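Alcohol dehydrogenase superfamily protein (Novosphingobium aromaticivorans, PDB 3GAZ) is probably an NADP-dependent oxidoreductase of the medium-chain dehydrogenase/reductase superfamily, with a GroES-like domain joined to a Rossmann-type nucleotide-binding domain. Local coordinates at residues A10-A16 and L63-L67; H58-P62 and G97-L101; S185-Y189 and A298-D302. One frame throughout, in Å; residues are numbered along the deposited sequence.

Contact 1 (A10-A16 and L63-L67); sequences AAVVEEA and LPAIL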
# COMPACT_ATOMS: atom_id res chain seq x y z
N ALA A 10 -0.16 -9.57 17.44
CA ALA A 10 -0.42 -8.28 16.81
C ALA A 10 -1.90 -7.95 16.94
O ALA A 10 -2.73 -8.85 17.09
CB ALA A 10 -0.03 -8.32 15.33
N ALA A 11 -2.21 -6.67 16.91
CA ALA A 11 -3.59 -6.22 17.00
C ALA A 11 -4.03 -5.95 15.57
O ALA A 11 -3.39 -5.20 14.84
CB ALA A 11 -3.69 -4.96 17.84
N VAL A 12 -5.13 -6.58 15.18
CA VAL A 12 -5.64 -6.41 13.83
C VAL A 12 -7.03 -5.80 13.81
O VAL A 12 -7.91 -6.23 14.56
CB VAL A 12 -5.71 -7.77 13.09
CG1 VAL A 12 -6.20 -7.57 11.66
CG2 VAL A 12 -4.35 -8.44 13.09
N VAL A 13 -7.22 -4.80 12.96
CA VAL A 13 -8.53 -4.19 12.81
C VAL A 13 -9.06 -4.94 11.59
O VAL A 13 -8.53 -4.80 10.49
CB VAL A 13 -8.45 -2.68 12.53
CG1 VAL A 13 -9.84 -2.12 12.26
CG2 VAL A 13 -7.84 -1.96 13.73
N GLU A 14 -10.08 -5.76 11.81
CA GLU A 14 -10.64 -6.59 10.75
C GLU A 14 -11.58 -5.88 9.78
O GLU A 14 -11.56 -6.15 8.58
CB GLU A 14 -11.34 -7.80 11.38
CG GLU A 14 -10.50 -8.42 12.49
CD GLU A 14 -11.01 -9.76 12.95
OE1 GLU A 14 -12.23 -9.89 13.19
OE2 GLU A 14 -10.19 -10.69 13.08
N GLU A 15 -12.40 -4.98 10.31
CA GLU A 15 -13.34 -4.23 9.48
C GLU A 15 -13.54 -2.83 10.02
O GLU A 15 -13.17 -2.53 11.16
CB GLU A 15 -14.69 -4.95 9.40
CG GLU A 15 -15.41 -5.15 10.74
CD GLU A 15 -14.94 -6.38 11.49
OE1 GLU A 15 -14.81 -7.45 10.86
OE2 GLU A 15 -14.71 -6.27 12.72
N ALA A 16 -14.12 -1.96 9.20
CA ALA A 16 -14.37 -0.58 9.60
C ALA A 16 -15.00 -0.50 10.98
O ALA A 16 -15.99 -1.19 11.27
CB ALA A 16 -15.27 0.10 8.57
N LEU A 63 -8.61 -2.36 5.16
CA LEU A 63 -8.70 -3.38 6.20
C LEU A 63 -9.03 -4.73 5.55
O LEU A 63 -9.56 -4.77 4.44
CB LEU A 63 -9.79 -3.00 7.20
CG LEU A 63 -9.67 -1.57 7.76
CD1 LEU A 63 -10.88 -1.25 8.63
CD2 LEU A 63 -8.37 -1.45 8.56
N PRO A 64 -8.73 -5.84 6.24
CA PRO A 64 -8.11 -5.90 7.57
C PRO A 64 -6.66 -5.44 7.54
O PRO A 64 -6.00 -5.50 6.50
CB PRO A 64 -8.23 -7.38 7.92
CG PRO A 64 -8.06 -8.03 6.58
CD PRO A 64 -8.95 -7.19 5.70
N ALA A 65 -6.16 -4.98 8.68
CA ALA A 65 -4.79 -4.52 8.74
C ALA A 65 -4.32 -4.22 10.16
O ALA A 65 -5.13 -4.04 11.07
CB ALA A 65 -4.61 -3.28 7.86
N ILE A 66 -3.01 -4.20 10.33
CA ILE A 66 -2.39 -3.87 11.60
C ILE A 66 -2.10 -2.39 11.47
O ILE A 66 -1.41 -1.97 10.53
CB ILE A 66 -1.08 -4.65 11.80
CG1 ILE A 66 -1.39 -6.15 11.94
CG2 ILE A 66 -0.33 -4.12 13.01
CD1 ILE A 66 -0.17 -7.05 11.84
N LEU A 67 -2.63 -1.59 12.39
CA LEU A 67 -2.44 -0.14 12.33
C LEU A 67 -1.31 0.35 13.24
O LEU A 67 -0.65 -0.45 13.90
CB LEU A 67 -3.76 0.57 12.68
CG LEU A 67 -4.96 0.03 11.90
CD1 LEU A 67 -6.19 0.92 12.15
CD2 LEU A 67 -4.64 -0.02 10.41
O HOH W 1 -4.12 -2.42 14.62

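Contact 2 (H58-P62 and G97-L101); sequences HAQQP and GVGGL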
# COMPACT_ATOMS: atom_id res chain seq x y z
N HIS A 58 -6.59 8.94 1.85
CA HIS A 58 -5.22 9.39 1.60
C HIS A 58 -4.18 8.47 2.23
O HIS A 58 -3.01 8.51 1.87
CB HIS A 58 -5.00 10.81 2.14
CG HIS A 58 -6.02 11.81 1.68
ND1 HIS A 58 -6.58 11.77 0.43
CD2 HIS A 58 -6.57 12.87 2.31
CE1 HIS A 58 -7.44 12.77 0.30
NE2 HIS A 58 -7.45 13.45 1.43
N ALA A 59 -4.62 7.64 3.18
CA ALA A 59 -3.71 6.72 3.87
C ALA A 59 -3.48 5.43 3.09
O ALA A 59 -2.49 4.74 3.31
CB ALA A 59 -4.24 6.41 5.27
N GLN A 60 -4.40 5.10 2.19
CA GLN A 60 -4.29 3.89 1.39
C GLN A 60 -3.98 2.68 2.28
O GLN A 60 -3.07 1.90 2.00
CB GLN A 60 -3.20 4.07 0.33
CG GLN A 60 -3.44 5.27 -0.58
CD GLN A 60 -2.37 5.47 -1.64
OE1 GLN A 60 -2.33 6.51 -2.30
NE2 GLN A 60 -1.50 4.48 -1.82
N GLN A 61 -4.74 2.54 3.36
CA GLN A 61 -4.57 1.43 4.29
C GLN A 61 -5.90 0.69 4.46
O GLN A 61 -6.60 0.86 5.46
CB GLN A 61 -4.10 1.94 5.66
CG GLN A 61 -3.74 0.83 6.64
CD GLN A 61 -2.34 0.27 6.41
OE1 GLN A 61 -1.83 0.31 5.29
NE2 GLN A 61 -1.72 -0.26 7.46
N PRO A 62 -6.27 -0.14 3.47
CA PRO A 62 -7.53 -0.88 3.57
C PRO A 62 -7.45 -1.96 4.65
O PRO A 62 -6.36 -2.42 5.01
CB PRO A 62 -7.70 -1.47 2.17
CG PRO A 62 -6.27 -1.71 1.75
CD PRO A 62 -5.57 -0.45 2.21
N GLY A 97 1.81 1.44 8.84
CA GLY A 97 0.46 1.82 9.23
C GLY A 97 -0.32 2.45 8.09
O GLY A 97 -1.52 2.71 8.22
N VAL A 98 0.36 2.68 6.97
CA VAL A 98 -0.26 3.27 5.79
C VAL A 98 0.25 2.61 4.51
O VAL A 98 1.27 1.91 4.52
CB VAL A 98 0.05 4.78 5.68
CG1 VAL A 98 -0.46 5.51 6.92
CG2 VAL A 98 1.56 4.99 5.51
N GLY A 99 -0.46 2.83 3.41
CA GLY A 99 -0.06 2.28 2.12
C GLY A 99 0.14 0.77 2.07
O GLY A 99 0.92 0.28 1.25
N GLY A 100 -0.55 0.04 2.94
CA GLY A 100 -0.42 -1.40 2.96
C GLY A 100 0.73 -1.92 3.81
O GLY A 100 0.91 -3.13 3.96
N LEU A 101 1.51 -1.01 4.38
CA LEU A 101 2.64 -1.39 5.23
C LEU A 101 2.11 -1.85 6.59
O LEU A 101 1.19 -1.24 7.14
CB LEU A 101 3.58 -0.20 5.43
CG LEU A 101 4.38 0.27 4.20
CD1 LEU A 101 4.96 1.64 4.46
CD2 LEU A 101 5.49 -0.74 3.90

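Contact 3 (S185-Y189 and A298-D302); sequences SDLEY and APRLD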
# COMPACT_ATOMS: atom_id res chain seq x y z
N SER A 185 -5.43 25.20 28.98
CA SER A 185 -4.58 24.18 29.59
C SER A 185 -3.16 24.05 29.02
O SER A 185 -2.25 23.63 29.73
CB SER A 185 -5.28 22.82 29.51
OG SER A 185 -5.58 22.47 28.16
N ASP A 186 -2.98 24.40 27.75
CA ASP A 186 -1.66 24.28 27.13
C ASP A 186 -0.81 25.55 27.15
O ASP A 186 0.39 25.49 26.87
CB ASP A 186 -1.81 23.80 25.69
CG ASP A 186 -2.47 22.43 25.60
OD1 ASP A 186 -2.08 21.52 26.35
OD2 ASP A 186 -3.38 22.27 24.76
N LEU A 187 -1.42 26.69 27.48
CA LEU A 187 -0.69 27.96 27.51
C LEU A 187 0.54 27.91 28.40
O LEU A 187 1.59 28.46 28.07
CB LEU A 187 -1.61 29.09 27.97
CG LEU A 187 -2.76 29.43 27.01
CD1 LEU A 187 -3.69 30.44 27.67
CD2 LEU A 187 -2.20 29.98 25.71
N GLU A 188 0.41 27.25 29.54
CA GLU A 188 1.50 27.13 30.50
C GLU A 188 2.60 26.23 29.93
O GLU A 188 3.79 26.50 30.10
CB GLU A 188 0.97 26.54 31.81
CG GLU A 188 1.95 26.63 32.93
CD GLU A 188 2.49 28.03 33.09
OE1 GLU A 188 1.68 28.98 33.10
OE2 GLU A 188 3.72 28.17 33.21
N TYR A 189 2.18 25.16 29.27
CA TYR A 189 3.11 24.21 28.67
C TYR A 189 3.95 24.90 27.59
O TYR A 189 5.17 24.74 27.54
CB TYR A 189 2.35 23.03 28.07
CG TYR A 189 3.21 22.14 27.20
CD1 TYR A 189 4.14 21.27 27.77
CD2 TYR A 189 3.15 22.22 25.81
CE1 TYR A 189 4.99 20.50 26.97
CE2 TYR A 189 3.99 21.46 25.00
CZ TYR A 189 4.91 20.61 25.58
OH TYR A 189 5.75 19.86 24.79
N ALA A 298 12.00 17.60 23.69
CA ALA A 298 11.36 16.67 24.61
C ALA A 298 9.93 16.44 24.13
O ALA A 298 9.13 17.38 24.05
CB ALA A 298 11.36 17.24 26.01
N PRO A 299 9.58 15.19 23.80
CA PRO A 299 8.22 14.92 23.35
C PRO A 299 7.23 15.09 24.50
O PRO A 299 7.57 14.84 25.65
CB PRO A 299 8.30 13.47 22.88
CG PRO A 299 9.27 12.88 23.86
CD PRO A 299 10.36 13.94 23.91
N ARG A 300 6.02 15.54 24.18
CA ARG A 300 5.00 15.69 25.20
C ARG A 300 4.30 14.34 25.24
O ARG A 300 3.60 13.96 24.30
CB ARG A 300 4.00 16.80 24.82
CG ARG A 300 3.17 17.27 26.00
CD ARG A 300 2.12 18.30 25.61
NE ARG A 300 1.48 18.87 26.78
CZ ARG A 300 0.40 19.66 26.74
NH1 ARG A 300 -0.16 19.96 25.57
NH2 ARG A 300 -0.10 20.14 27.87
N LEU A 301 4.50 13.62 26.33
CA LEU A 301 3.93 12.29 26.49
C LEU A 301 2.89 12.20 27.60
O LEU A 301 3.18 12.49 28.76
CB LEU A 301 5.06 11.30 26.76
CG LEU A 301 4.74 9.83 27.05
CD1 LEU A 301 4.09 9.20 25.83
CD2 LEU A 301 6.03 9.10 27.40
N ASP A 302 1.67 11.80 27.24
CA ASP A 302 0.60 11.66 28.23
C ASP A 302 1.07 10.52 29.16
O ASP A 302 1.47 9.46 28.68
CB ASP A 302 -0.72 11.30 27.53
CG ASP A 302 -1.90 11.25 28.49
OD1 ASP A 302 -1.90 10.38 29.39
OD2 ASP A 302 -2.83 12.07 28.34
O HOH W 2 7.78 18.50 25.83

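Contact 1 (A10-A16 and L63-L67)
Val13 spreads its two methyls over a pair of leucines, CG1 against both Leu63 methyls, CD1 and CD2, and CG2 on Leu67 CD1 at 3.7 Å. With CG1 anti to the backbone N (chi1 175°), the branches diverge, one toward each leucine, which suits a beta-branched residue on a strand. The backbones pair at the same residue. Val13 N donates to Ala65 O at 2.9 Å, nearly straight at 167°, and Ala65 N returns a bond to Val13 O at 3.0 Å. This closes a single antiparallel hydrogen-bonded pair. Val13 O also receives a CA-H...O contact from Pro64 CA at 3.1 Å, and the cis peptide before Pro64 turns the chain there. Leu63 CD1 runs on to the backbone of Glu15 and Ala16, 3.4 Å from Ala16 N. Ala65 points its methyl away, so only its backbone takes part in the pairing.

Further along, Ile66 CD1 meets Ala10 CB at 3.7 Å, while its CG1 lies beside Val12 CG2. A water then replaces the next direct bond: it donates to Ala11 O and accepts from Leu67 N, 2.8 Å away. Leu67 also packs on Ile51 of helix 46-52. Strand 7-13 pairs along its other edge with strand 20-26, so 63-67 adds a one-bridge, antiparallel extension to the edge of this hairpin, in the N-terminal part of the medium-chain dehydrogenase fold.

Contact 2 (H58-P62 and G97-L101)
Ala59, at the end of a short 3-10 segment, offers its carbonyl O to Gly99 N at 2.8 Å, and the bond is almost straight at 164°. The same oxygen lies against Val98 CB, while the small Ala59 CB faces Val98 CG1. Gln60 follows with positive phi, and its O comes within 3.0 Å of Gly99 CA in a CA-H...O contact. Gln60 OE1 makes a weak hydrogen bond with Thr305 OG1 of the second subunit.

Gln61 makes the side-chain hydrogen bonds of the contact. Its chain bends at chi2 (81°), carrying the amide across the Gly97 carbonyl. There OE1 accepts from Gly100 N at 2.7 Å, nearly in line with the CD-OE1 bond, and NE2 donates to Leu101 O at 3.1 Å. Leu101 O lies in the plane of that amide and takes Gly97 N from the opposite face of its carbonyl. Both ends of the amide are thus used, which fixes its rotation. A leucine in its place would probably leave Gly100 N without its acceptor and take one of two donors from Leu101 O, letting the turn shift.

What Gln61 clasps is a type I' beta turn, Val98 to Leu101, within the GroES-like domain. Glycines suit both central positions: Gly99 has a positive phi, which glycine adopts easily, and at Gly100's backbone angles a CB would press on the preceding carbonyl O.

Contact 3 (S185-Y189 and A298-D302)
Arg300 stacks on Tyr189 and forms a salt bridge with Asp186, joining the loop before strand 306-307 to helix 184-193, which follows strand 177-182 of the Rossmann-type sheet. The tight part is Arg300. Stretched out from CG to NE, with CG anti to the backbone N (chi1 -164°), it lies along one face of the Tyr189 ring. Its guanidinium is almost parallel to the ring, 8° between the planes, with centres 4.1 Å apart, and CD adds a CH-pi contact 3.7 Å from the centroid. Tyrosine supplies the flat face that such a long, charged chain can use. NH1 and NH2 both grip Asp186 OD1, at 2.6 and 2.9 Å. The carboxylate stands steeply across the guanidinium, NH1 meeting OD1 from above its plane. NH1 also donates to Gly160 O, and His165 touches both Arg300 and Tyr189, which places the cluster beside helix 162-173 and the turn before it, probably the glycine-rich Rossmann turn. The looser side lies toward the exposed Ala298, where the tyrosine hydroxyl does not meet the loop's carbonyl directly. Instead, one water, in the ring plane, lies 2.7 Å from Tyr189 OH and donates to Ala298 O.

Overall arrangement
Contacts 1 and 2 share the loop between helix 46-52 and strand 70-78 and touch, Leu67 CD2 lying 4.0 Å from Gln61 CG; their centres are about 11 Å apart, and both use Ile51. Contact 2 is buried, held by a backbone hydrogen bond and the two bonds of the Gln61 amide, and it reaches the second subunit. Contact 1 is partly buried and mostly aliphatic, with one backbone pair. Contact 3 lies at the surface, about 29 Å (centre to centre) from contact 2 and across the chain's centre from it. There charge and an aromatic face replace aliphatic and backbone chemistry, joining a Rossmann-type helix to a later loop; a bridging water occurs in contacts 1 and 3.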